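Local coordinates for outer membrane protein assembly factor BamA (Haemophilus ducreyi, PDB 4K3C) that probably takes part, as the barrel-bearing subunit of the Bam complex, in assembling and inserting beta-barrel proteins into the outer membrane, at residues Lys364-Lys370 with Ser435-Pro441; Arg454-Asp460 with Ser491-Gln497. All coordinates share one frame; numbering follows the deposited sequence.

Contact 1: residues Lys364-Lys370 with Ser435-Pro441; sequences KWVIATK and SLELIIP
Trp365 lays one face of its indole against Ile440 and Pro441. Pro441 CD stands 3.6 Å from the centroid of the five-membered ring, and Ile440 CB lies 4.1 Å from that of the six-membered ring; both fall close enough to the ring normal to count as CH-pi contacts. With CG beside the backbone N (chi1 -63°), the indole reaches across to the partner chain, where Leu438 CD1 meets its edge. The same sheet face continues with Leu436, whose CD2 touches both Ile367 CG2 (3.7 Å) and Thr369 CG2 (3.6 Å). On the other face, Val366 and Ile439 run side by side, CG1 of the valine 3.7 Å from CD1 of the isoleucine. The backbones that carry both faces pair as antiparallel strands, with hydrogen-bonded pairs Val366-Ile439, Ala368-Glu437 and Lys370-Ser435. The middle pair is fairly straight in both directions: Ala368 N to Glu437 O is 2.9 Å at 167°, and Glu437 N returns to Ala368 O. At the polar edge, Lys370 bends at its last torsion (chi4 67°), which turns NZ back into a weak salt bridge, Lys370 NZ to Glu437 OE1 3.3 Å. OE2 takes a hydrogen bond from Ser456 OG, while OE1 also has a long, weak ion pair with Arg399. Strand 346-358 flanks the contact beside Lys364-Lys370, where Tyr356 touches Val366, Ala368 and Lys370, and strand 453-465 flanks it beside Ser435-Pro441, where Phe458 packs on Glu437.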
# COMPACT_ATOMS: atom_id res chain seq x y z
N LYS A 364 11.18 9.86 -19.53
CA LYS A 364 12.39 9.06 -19.44
C LYS A 364 13.43 9.64 -18.47
O LYS A 364 14.21 8.89 -17.88
CB LYS A 364 12.97 8.90 -20.84
CG LYS A 364 12.05 8.12 -21.79
CD LYS A 364 12.35 8.41 -23.25
CE LYS A 364 11.51 7.52 -24.16
NZ LYS A 364 12.16 6.18 -24.34
N TRP A 365 13.46 10.96 -18.33
CA TRP A 365 14.36 11.60 -17.38
C TRP A 365 13.58 12.17 -16.22
O TRP A 365 12.87 13.18 -16.36
CB TRP A 365 15.14 12.73 -18.03
CG TRP A 365 16.01 12.31 -19.10
CD1 TRP A 365 15.64 11.96 -20.34
CD2 TRP A 365 17.44 12.21 -19.05
NE1 TRP A 365 16.74 11.64 -21.10
CE2 TRP A 365 17.87 11.79 -20.33
CE3 TRP A 365 18.40 12.44 -18.06
CZ2 TRP A 365 19.21 11.58 -20.65
CZ3 TRP A 365 19.74 12.23 -18.37
CH2 TRP A 365 20.13 11.80 -19.66
N VAL A 366 13.75 11.53 -15.06
CA VAL A 366 12.97 11.81 -13.87
C VAL A 366 13.94 12.13 -12.76
O VAL A 366 15.05 11.58 -12.74
CB VAL A 366 12.11 10.58 -13.49
CG1 VAL A 366 11.51 10.73 -12.08
CG2 VAL A 366 11.01 10.38 -14.49
N ILE A 367 13.57 13.05 -11.87
CA ILE A 367 14.35 13.29 -10.66
C ILE A 367 13.50 12.77 -9.54
O ILE A 367 12.35 13.17 -9.42
CB ILE A 367 14.65 14.80 -10.41
CG1 ILE A 367 15.62 15.33 -11.45
CG2 ILE A 367 15.26 15.02 -9.03
CD1 ILE A 367 16.31 16.58 -11.02
N ALA A 368 14.05 11.88 -8.73
CA ALA A 368 13.32 11.35 -7.58
C ALA A 368 14.04 11.67 -6.28
O ALA A 368 15.26 11.74 -6.24
CB ALA A 368 13.10 9.87 -7.70
N THR A 369 13.25 11.90 -5.24
CA THR A 369 13.78 12.26 -3.93
C THR A 369 12.98 11.49 -2.89
O THR A 369 11.83 11.16 -3.14
CB THR A 369 13.67 13.79 -3.67
OG1 THR A 369 12.31 14.14 -3.39
CG2 THR A 369 14.18 14.59 -4.88
N LYS A 370 13.60 11.20 -1.75
CA LYS A 370 12.98 10.41 -0.68
C LYS A 370 13.54 10.93 0.64
O LYS A 370 14.73 11.29 0.72
CB LYS A 370 13.33 8.92 -0.81
CG LYS A 370 12.94 8.29 -2.13
CD LYS A 370 13.46 6.86 -2.27
CE LYS A 370 12.79 6.10 -3.44
NZ LYS A 370 13.09 6.59 -4.83
N SER A 435 17.43 11.09 0.23
CA SER A 435 17.99 10.51 -0.98
C SER A 435 17.54 11.33 -2.17
O SER A 435 16.44 11.90 -2.18
CB SER A 435 17.50 9.07 -1.11
OG SER A 435 18.35 8.32 -1.95
N LEU A 436 18.40 11.42 -3.17
CA LEU A 436 18.14 12.22 -4.35
C LEU A 436 18.71 11.40 -5.50
O LEU A 436 19.86 10.96 -5.43
CB LEU A 436 18.90 13.54 -4.21
CG LEU A 436 18.66 14.74 -5.14
CD1 LEU A 436 19.94 15.18 -5.84
CD2 LEU A 436 17.54 14.49 -6.13
N GLU A 437 17.92 11.17 -6.53
CA GLU A 437 18.45 10.44 -7.68
C GLU A 437 17.98 10.93 -9.03
O GLU A 437 16.84 11.36 -9.17
CB GLU A 437 18.23 8.92 -7.56
CG GLU A 437 16.84 8.43 -7.21
CD GLU A 437 16.87 6.99 -6.64
OE1 GLU A 437 16.35 6.81 -5.51
OE2 GLU A 437 17.41 6.06 -7.30
N LEU A 438 18.87 10.85 -10.00
CA LEU A 438 18.52 11.08 -11.40
C LEU A 438 18.26 9.75 -12.10
O LEU A 438 19.18 8.97 -12.31
CB LEU A 438 19.63 11.81 -12.15
CG LEU A 438 19.21 12.81 -13.24
CD1 LEU A 438 20.14 12.73 -14.39
CD2 LEU A 438 17.78 12.61 -13.71
N ILE A 439 17.01 9.51 -12.48
CA ILE A 439 16.66 8.37 -13.30
C ILE A 439 16.88 8.70 -14.76
O ILE A 439 16.20 9.55 -15.32
CB ILE A 439 15.19 8.06 -13.16
CG1 ILE A 439 14.89 7.69 -11.73
CG2 ILE A 439 14.81 6.98 -14.10
CD1 ILE A 439 13.43 7.65 -11.45
N ILE A 440 17.81 8.02 -15.40
CA ILE A 440 18.04 8.28 -16.81
C ILE A 440 17.60 7.05 -17.60
O ILE A 440 17.43 5.98 -17.04
CB ILE A 440 19.52 8.65 -17.08
CG1 ILE A 440 20.39 7.39 -17.20
CG2 ILE A 440 20.04 9.57 -16.00
CD1 ILE A 440 20.83 6.83 -15.86
N PRO A 441 17.38 7.21 -18.92
CA PRO A 441 17.01 6.05 -19.74
C PRO A 441 18.09 4.98 -19.68
O PRO A 441 19.28 5.32 -19.64
CB PRO A 441 16.96 6.64 -21.14
CG PRO A 441 16.61 8.08 -20.93
CD PRO A 441 17.32 8.47 -19.68

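Contact 2: residues Arg454-Asp460 with Ser491-Gln497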
# COMPACT_ATOMS: atom_id res chain seq x y z
N ARG A 454 14.89 0.37 -14.81
CA ARG A 454 15.08 1.71 -14.31
C ARG A 454 16.53 1.91 -13.87
O ARG A 454 16.95 1.39 -12.84
CB ARG A 454 14.12 1.96 -13.14
CG ARG A 454 14.52 3.11 -12.21
CD ARG A 454 13.29 3.76 -11.60
NE ARG A 454 12.55 4.48 -12.63
CZ ARG A 454 11.46 5.19 -12.39
NH1 ARG A 454 10.86 5.83 -13.38
NH2 ARG A 454 10.99 5.29 -11.15
N THR A 455 17.29 2.66 -14.65
CA THR A 455 18.65 3.00 -14.26
C THR A 455 18.68 4.40 -13.65
O THR A 455 17.90 5.26 -14.04
CB THR A 455 19.58 2.94 -15.47
OG1 THR A 455 19.04 3.78 -16.49
CG2 THR A 455 19.67 1.52 -15.98
N SER A 456 19.57 4.62 -12.69
CA SER A 456 19.60 5.89 -11.97
C SER A 456 20.95 6.16 -11.34
O SER A 456 21.79 5.28 -11.23
CB SER A 456 18.54 5.89 -10.88
OG SER A 456 18.74 4.83 -9.96
N VAL A 457 21.16 7.41 -10.93
CA VAL A 457 22.37 7.81 -10.23
C VAL A 457 21.91 8.60 -9.04
O VAL A 457 21.03 9.46 -9.16
CB VAL A 457 23.27 8.66 -11.11
CG1 VAL A 457 24.34 9.35 -10.28
CG2 VAL A 457 23.90 7.79 -12.21
N PHE A 458 22.47 8.32 -7.87
CA PHE A 458 21.81 8.74 -6.64
C PHE A 458 22.81 9.30 -5.63
O PHE A 458 24.03 9.09 -5.76
CB PHE A 458 21.01 7.57 -6.00
CG PHE A 458 21.88 6.46 -5.51
CD1 PHE A 458 22.40 6.49 -4.23
CD2 PHE A 458 22.22 5.41 -6.34
CE1 PHE A 458 23.24 5.50 -3.79
CE2 PHE A 458 23.05 4.40 -5.90
CZ PHE A 458 23.56 4.45 -4.62
N VAL A 459 22.27 10.00 -4.64
CA VAL A 459 23.02 10.33 -3.43
C VAL A 459 22.14 9.98 -2.24
O VAL A 459 21.05 10.54 -2.07
CB VAL A 459 23.44 11.83 -3.39
CG1 VAL A 459 23.82 12.23 -1.97
CG2 VAL A 459 24.58 12.09 -4.35
N ASP A 460 22.59 9.05 -1.42
CA ASP A 460 21.85 8.72 -0.20
C ASP A 460 22.60 9.38 0.95
O ASP A 460 23.80 9.66 0.84
CB ASP A 460 21.75 7.20 0.05
CG ASP A 460 20.88 6.47 -0.98
OD1 ASP A 460 20.26 7.12 -1.84
OD2 ASP A 460 20.81 5.22 -0.92
N SER A 491 26.48 8.72 0.53
CA SER A 491 27.10 7.96 -0.52
C SER A 491 26.52 8.37 -1.85
O SER A 491 25.47 9.01 -1.91
CB SER A 491 26.80 6.47 -0.31
OG SER A 491 25.43 6.17 -0.52
N ALA A 492 27.21 7.97 -2.92
CA ALA A 492 26.71 8.20 -4.26
C ALA A 492 26.94 6.97 -5.15
O ALA A 492 27.96 6.28 -5.01
CB ALA A 492 27.37 9.39 -4.85
N GLY A 493 25.99 6.68 -6.04
CA GLY A 493 26.18 5.51 -6.87
C GLY A 493 25.32 5.39 -8.10
O GLY A 493 24.57 6.29 -8.45
N ILE A 494 25.49 4.26 -8.77
CA ILE A 494 24.60 3.79 -9.83
C ILE A 494 23.65 2.77 -9.22
O ILE A 494 23.95 2.12 -8.22
CB ILE A 494 25.38 3.06 -10.94
CG1 ILE A 494 26.65 3.83 -11.29
CG2 ILE A 494 24.53 2.90 -12.20
CD1 ILE A 494 26.38 5.19 -11.84
N ALA A 495 22.49 2.63 -9.83
CA ALA A 495 21.49 1.72 -9.31
C ALA A 495 20.68 1.22 -10.48
O ALA A 495 20.17 2.01 -11.28
CB ALA A 495 20.61 2.43 -8.29
N LEU A 496 20.60 -0.09 -10.62
CA LEU A 496 19.82 -0.68 -11.69
C LEU A 496 18.69 -1.43 -11.05
O LEU A 496 18.88 -2.09 -10.04
CB LEU A 496 20.65 -1.66 -12.52
CG LEU A 496 20.05 -2.03 -13.88
CD1 LEU A 496 21.14 -2.24 -14.93
CD2 LEU A 496 19.13 -3.25 -13.80
N GLN A 497 17.51 -1.33 -11.63
CA GLN A 497 16.51 -2.31 -11.25
C GLN A 497 15.72 -2.80 -12.44
O GLN A 497 15.58 -2.10 -13.44
CB GLN A 497 15.63 -1.85 -10.11
CG GLN A 497 14.86 -0.60 -10.32
CD GLN A 497 14.54 0.05 -8.99
OE1 GLN A 497 15.36 0.02 -8.07
NE2 GLN A 497 13.36 0.65 -8.88
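In the wall of the Omp85 barrel, Phe458 and Gly493 form a cross-strand aromatic-glycine pair within antiparallel strands. The ring lies over the glycine backbone: Gly493 N sits 3.5 Å above the Phe458 ring plane, over its centre, while Ile494 O lies in that plane at the edge, 3.4 Å from Phe458 CE2. Phe458 places CG between its own backbone N and carbonyl carbon (chi1 66°), which swings the ring across to the neighbouring strand, and Gly493, lacking a side chain, lets it lie close. Ala495 CB approaches the ring obliquely, 3.9 Å from Phe458 CD2. The backbone bonds of the pair, Phe458 N to Gly493 O (3.0 Å) and its reciprocal, belong to four hydrogen-bonded pairs, each with two N-H...O bonds, from Arg454-Gln497 to Asp460-Ser491. The opposite face of the sheet is mostly apolar: Val457 CG2 meets Ile494 CD1 at 3.6 Å, and Val459 CG2 meets Ala492 CB at 3.9 Å; Thr455 is the exception, its hydroxyl bonding to Ile440 O. Val457, Val459 and Ile494 are on the surface, consistent with a lipid-facing wall. On the Phe458 side, Arg399 makes a cation-pi contact with the ring and a salt bridge with Asp460, while its carbonyl accepts a bond from Ser491 OG. A phenylalanine ring laid over a glycine on the adjacent strand resembles the mortise-tenon joints described in outer membrane beta-barrels.

Contacts 1 and 2 lie side by side, centres about 9 Å apart, and contact 1 closes along the chain before contact 2 opens. Strands 366-378, 430-440, 453-465 and 489-500 carry them, continuing strand by strand the wall of the C-terminal Omp85 barrel, which here follows two POTRA repeats. Probable hydrogen bonds, Leu438 N to Val457 O and Val459 N to Leu436 O, each 2.7 Å, couple the middle two. Arg399, on the chain between the segments of contact 1, reaches both contacts, touching Ser435 as well as contact 2. The face with Glu437, Ser456 and Phe458 runs through both and probably lines the lumen; the largely apolar face with Leu436, Val457 and Ile494 is consistent with lipid contact.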